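Transglutaminase-like enzymes, putative cysteine protease (Cytophaga hutchinsonii, PDB 3ISR) is a putative cysteine protease of the transglutaminase-like superfamily that probably hydrolyses peptide bonds. Local coordinates at residues I44-E58 and G65-N77. Residues are numbered along the deposited sequence; the frame is centred on the assembly and turned at random.
Sequences ILDESLIVTPPIEIE and GTSRFVRLKATEN
Glu47 and Arg68 meet end-on, two nitrogens to two oxygens, an example of how one bidentate salt bridge can tie a strand, here 46-52, to the start of another in a different sheet, here 69-74. Arg68 NH2 reaches Glu47 OE2 at 2.7 Å, almost straight (175°) and on the syn lone pair, while Arg68 NH1 bonds Glu47 OE1 at 3.0 Å, somewhat tilted. Carboxylate and guanidinium are nearly coplanar, 27° apart. Glu47 is extended beyond CG toward an arginine that bends at chi3 (64°) and comes from the opposite direction.

Farther along, strand 46-52 adds two looser apolar contacts, Leu49 CD2 to Val70 CG1 at 4.5 Å and Val51 CG2 to Leu72 CD2 at 4.4 Å. From the loop 53-57, Ile57 CD1 packs against Val70 CB and Leu72 CD2, 3.8 Å from each, and Ile55 CG2 crosses Leu72 CB. Next to them Glu58 and Arg71 form an antiparallel hydrogen-bonded pair, with Arg71 N to Glu58 O at 2.7 Å. Their side chains run alongside each other; Glu58 OE1 receives Arg71 NE at 3.1 Å from above the carboxylate plane and Arg71 NH1 only weakly, a looser grip than that on Glu47. A water links Glu56 O to Lys73 N.

In the second shell, Tyr84 OH also bonds Glu47 OE1, while Ala36 O takes Arg68 NH1 and Glu59 pairs with Arg68 NE. An alanine in place of Glu47 would probably leave Arg68 NH1 and NH2 without their carboxylate and less compensated beside like-charged Arg38, though still partly held by Glu59 and Ala36. Arg71 NH2 goes to Leu109 O of the second subunit, and Phe60 adds a cation-pi contact.

Within this N-terminal domain, strand 46-52 pairs with strand 78-96 in one sheet, whereas strand 69-74 lies between strands 58-60 and 28-32 in another; the chain passes from the first sheet to the second through the cis-proline turn at Pro53.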
# COMPACT_ATOMS: atom_id res chain seq x y z
N ILE B 44 19.37 -4.38 -37.96
CA ILE B 44 18.49 -5.40 -38.44
C ILE B 44 18.86 -5.66 -39.90
O ILE B 44 18.72 -4.79 -40.77
CB ILE B 44 17.02 -4.99 -38.28
CG1 ILE B 44 16.72 -4.72 -36.78
CG2 ILE B 44 16.10 -6.08 -38.82
CD1 ILE B 44 15.51 -3.89 -36.56
N LEU B 45 19.37 -6.86 -40.14
CA LEU B 45 19.78 -7.27 -41.47
C LEU B 45 18.54 -7.68 -42.26
O LEU B 45 18.44 -7.38 -43.44
CB LEU B 45 20.82 -8.40 -41.39
CG LEU B 45 21.94 -8.08 -40.38
CD1 LEU B 45 22.79 -9.30 -40.02
CD2 LEU B 45 22.83 -6.91 -40.85
N ASP B 46 17.58 -8.30 -41.56
CA ASP B 46 16.30 -8.72 -42.13
C ASP B 46 15.21 -8.88 -41.04
O ASP B 46 15.49 -9.38 -39.96
CB ASP B 46 16.50 -10.05 -42.86
CG ASP B 46 15.29 -10.49 -43.63
OD1 ASP B 46 14.75 -9.69 -44.44
OD2 ASP B 46 14.88 -11.65 -43.45
N GLU B 47 13.97 -8.47 -41.35
CA GLU B 47 12.83 -8.73 -40.47
C GLU B 47 11.53 -8.96 -41.24
O GLU B 47 11.35 -8.45 -42.34
CB GLU B 47 12.65 -7.59 -39.44
CG GLU B 47 12.17 -6.27 -40.03
CD GLU B 47 11.97 -5.17 -38.98
OE1 GLU B 47 12.26 -5.40 -37.79
OE2 GLU B 47 11.53 -4.07 -39.36
N SER B 48 10.62 -9.72 -40.63
CA SER B 48 9.30 -9.99 -41.19
C SER B 48 8.21 -10.01 -40.10
O SER B 48 8.40 -10.63 -39.04
CB SER B 48 9.33 -11.32 -41.97
OG SER B 48 8.02 -11.76 -42.28
N LEU B 49 7.08 -9.35 -40.36
CA LEU B 49 5.95 -9.29 -39.43
C LEU B 49 4.66 -9.78 -40.11
O LEU B 49 4.20 -9.18 -41.09
CB LEU B 49 5.75 -7.86 -38.90
CG LEU B 49 4.61 -7.63 -37.92
CD1 LEU B 49 4.98 -8.17 -36.54
CD2 LEU B 49 4.30 -6.14 -37.85
N ILE B 50 4.08 -10.87 -39.60
CA ILE B 50 2.88 -11.48 -40.20
C ILE B 50 1.73 -11.53 -39.21
O ILE B 50 1.86 -12.09 -38.12
CB ILE B 50 3.15 -12.94 -40.68
CG1 ILE B 50 4.37 -13.02 -41.63
CG2 ILE B 50 1.89 -13.56 -41.32
CD1 ILE B 50 4.32 -12.05 -42.82
N VAL B 51 0.59 -10.96 -39.60
CA VAL B 51 -0.64 -11.03 -38.81
C VAL B 51 -1.60 -12.05 -39.46
O VAL B 51 -1.85 -11.99 -40.67
CB VAL B 51 -1.31 -9.64 -38.65
CG1 VAL B 51 -2.58 -9.73 -37.81
CG2 VAL B 51 -0.33 -8.62 -38.00
N THR B 52 -2.12 -12.99 -38.67
CA THR B 52 -3.11 -13.97 -39.16
C THR B 52 -4.44 -13.80 -38.44
O THR B 52 -4.49 -14.02 -37.24
CB THR B 52 -2.62 -15.41 -38.93
OG1 THR B 52 -1.36 -15.59 -39.58
CG2 THR B 52 -3.64 -16.43 -39.49
N PRO B 53 -5.52 -13.42 -39.15
CA PRO B 53 -5.63 -13.05 -40.57
C PRO B 53 -5.02 -11.67 -40.77
O PRO B 53 -4.69 -11.02 -39.78
CB PRO B 53 -7.14 -13.01 -40.79
CG PRO B 53 -7.69 -12.59 -39.47
CD PRO B 53 -6.82 -13.32 -38.47
N PRO B 54 -4.85 -11.22 -42.03
CA PRO B 54 -4.21 -9.91 -42.17
C PRO B 54 -5.04 -8.81 -41.51
O PRO B 54 -6.20 -8.61 -41.86
CB PRO B 54 -4.12 -9.69 -43.68
CG PRO B 54 -4.45 -11.02 -44.32
CD PRO B 54 -5.28 -11.78 -43.33
N ILE B 55 -4.48 -8.14 -40.52
CA ILE B 55 -5.12 -6.95 -39.94
C ILE B 55 -4.19 -5.77 -40.19
O ILE B 55 -2.97 -5.90 -40.02
CB ILE B 55 -5.42 -7.11 -38.43
CG1 ILE B 55 -6.49 -8.17 -38.19
CG2 ILE B 55 -5.87 -5.77 -37.82
CD1 ILE B 55 -6.45 -8.77 -36.80
N GLU B 56 -4.77 -4.65 -40.59
CA GLU B 56 -4.06 -3.39 -40.81
C GLU B 56 -3.22 -3.06 -39.57
O GLU B 56 -3.72 -3.13 -38.45
CB GLU B 56 -5.08 -2.27 -41.10
CG GLU B 56 -4.51 -0.85 -41.27
CD GLU B 56 -5.58 0.18 -41.62
OE1 GLU B 56 -6.35 -0.04 -42.58
OE2 GLU B 56 -5.65 1.23 -40.94
N ILE B 57 -1.96 -2.72 -39.78
CA ILE B 57 -1.03 -2.50 -38.67
C ILE B 57 -0.14 -1.28 -38.95
O ILE B 57 0.27 -1.07 -40.08
CB ILE B 57 -0.25 -3.80 -38.34
CG1 ILE B 57 0.62 -3.63 -37.09
CG2 ILE B 57 0.57 -4.29 -39.54
CD1 ILE B 57 0.81 -4.92 -36.32
N GLU B 58 0.13 -0.47 -37.92
CA GLU B 58 0.96 0.73 -38.06
C GLU B 58 2.08 0.73 -37.02
O GLU B 58 1.84 0.46 -35.84
CB GLU B 58 0.11 2.00 -37.91
CG GLU B 58 0.87 3.32 -38.18
CD GLU B 58 0.30 4.55 -37.47
OE1 GLU B 58 -0.76 4.45 -36.80
OE2 GLU B 58 0.91 5.62 -37.56
N GLY B 65 12.22 7.80 -29.10
CA GLY B 65 12.69 6.86 -30.11
C GLY B 65 13.39 5.60 -29.61
O GLY B 65 14.14 4.99 -30.37
N THR B 66 13.14 5.19 -28.37
CA THR B 66 13.84 4.02 -27.84
C THR B 66 12.97 2.75 -27.83
O THR B 66 13.19 1.84 -27.03
CB THR B 66 14.43 4.28 -26.44
OG1 THR B 66 13.36 4.60 -25.54
CG2 THR B 66 15.47 5.43 -26.46
N SER B 67 11.97 2.72 -28.70
CA SER B 67 11.14 1.51 -28.91
C SER B 67 10.38 1.68 -30.20
O SER B 67 10.08 2.81 -30.61
CB SER B 67 10.15 1.32 -27.78
OG SER B 67 9.49 2.53 -27.50
N ARG B 68 10.06 0.55 -30.82
CA ARG B 68 9.27 0.52 -32.04
C ARG B 68 7.97 -0.12 -31.68
O ARG B 68 7.92 -1.33 -31.40
CB ARG B 68 9.97 -0.33 -33.11
CG ARG B 68 11.31 0.24 -33.54
CD ARG B 68 12.07 -0.73 -34.43
NE ARG B 68 11.37 -0.97 -35.69
CZ ARG B 68 11.62 -1.99 -36.52
NH1 ARG B 68 12.56 -2.89 -36.24
NH2 ARG B 68 10.92 -2.10 -37.64
N PHE B 69 6.91 0.67 -31.67
CA PHE B 69 5.58 0.16 -31.35
C PHE B 69 4.81 -0.17 -32.62
O PHE B 69 5.03 0.47 -33.65
CB PHE B 69 4.82 1.20 -30.54
CG PHE B 69 5.42 1.48 -29.18
CD1 PHE B 69 5.37 0.51 -28.17
CD2 PHE B 69 6.01 2.71 -28.91
CE1 PHE B 69 5.91 0.76 -26.89
CE2 PHE B 69 6.56 2.99 -27.64
CZ PHE B 69 6.51 2.00 -26.62
N VAL B 70 3.93 -1.16 -32.56
CA VAL B 70 3.00 -1.41 -33.66
C VAL B 70 1.60 -1.52 -33.11
O VAL B 70 1.40 -2.12 -32.05
CB VAL B 70 3.34 -2.69 -34.51
CG1 VAL B 70 4.66 -2.50 -35.28
CG2 VAL B 70 3.41 -3.91 -33.63
N ARG B 71 0.64 -0.94 -33.80
CA ARG B 71 -0.72 -0.98 -33.30
C ARG B 71 -1.73 -1.42 -34.34
O ARG B 71 -1.57 -1.15 -35.54
CB ARG B 71 -1.13 0.36 -32.68
CG ARG B 71 -0.95 1.54 -33.59
CD ARG B 71 -1.49 2.83 -32.94
NE ARG B 71 -1.02 3.97 -33.71
CZ ARG B 71 -1.13 5.24 -33.33
NH1 ARG B 71 -0.66 6.20 -34.11
NH2 ARG B 71 -1.70 5.54 -32.16
N LEU B 72 -2.77 -2.09 -33.86
CA LEU B 72 -3.85 -2.60 -34.68
C LEU B 72 -5.10 -2.66 -33.83
O LEU B 72 -5.02 -2.66 -32.60
CB LEU B 72 -3.52 -4.01 -35.20
CG LEU B 72 -3.24 -5.16 -34.23
CD1 LEU B 72 -4.52 -5.70 -33.61
CD2 LEU B 72 -2.53 -6.28 -35.00
N LYS B 73 -6.26 -2.72 -34.49
CA LYS B 73 -7.51 -2.93 -33.77
C LYS B 73 -8.14 -4.25 -34.22
O LYS B 73 -7.98 -4.66 -35.37
CB LYS B 73 -8.46 -1.73 -33.93
CG LYS B 73 -8.86 -1.38 -35.36
CD LYS B 73 -9.71 -0.11 -35.41
CE LYS B 73 -10.67 -0.16 -36.61
NZ LYS B 73 -11.20 1.17 -37.03
N ALA B 74 -8.83 -4.90 -33.29
CA ALA B 74 -9.43 -6.20 -33.53
C ALA B 74 -10.90 -6.19 -33.12
O ALA B 74 -11.26 -5.61 -32.10
CB ALA B 74 -8.67 -7.28 -32.77
N THR B 75 -11.75 -6.83 -33.91
CA THR B 75 -13.19 -6.85 -33.62
C THR B 75 -13.57 -7.91 -32.57
O THR B 75 -12.86 -8.90 -32.38
CB THR B 75 -14.05 -6.92 -34.92
OG1 THR B 75 -15.23 -7.70 -34.68
CG2 THR B 75 -13.27 -7.55 -36.04
N GLU B 76 -14.69 -7.69 -31.89
CA GLU B 76 -15.14 -8.57 -30.81
C GLU B 76 -15.38 -10.00 -31.29
O GLU B 76 -15.76 -10.21 -32.45
CB GLU B 76 -16.39 -8.02 -30.11
CG GLU B 76 -17.64 -7.92 -30.99
CD GLU B 76 -17.77 -6.56 -31.70
OE1 GLU B 76 -16.74 -5.95 -32.05
OE2 GLU B 76 -18.92 -6.12 -31.91
N ASN B 77 -15.16 -10.96 -30.40
CA ASN B 77 -15.37 -12.39 -30.66
C ASN B 77 -14.63 -12.89 -31.90
O ASN B 77 -15.21 -13.55 -32.77
CB ASN B 77 -16.86 -12.74 -30.74
CG ASN B 77 -17.66 -12.14 -29.60
OD1 ASN B 77 -17.38 -12.38 -28.42
ND2 ASN B 77 -18.68 -11.35 -29.94
O HOH W 1 -5.92 -2.28 -37.35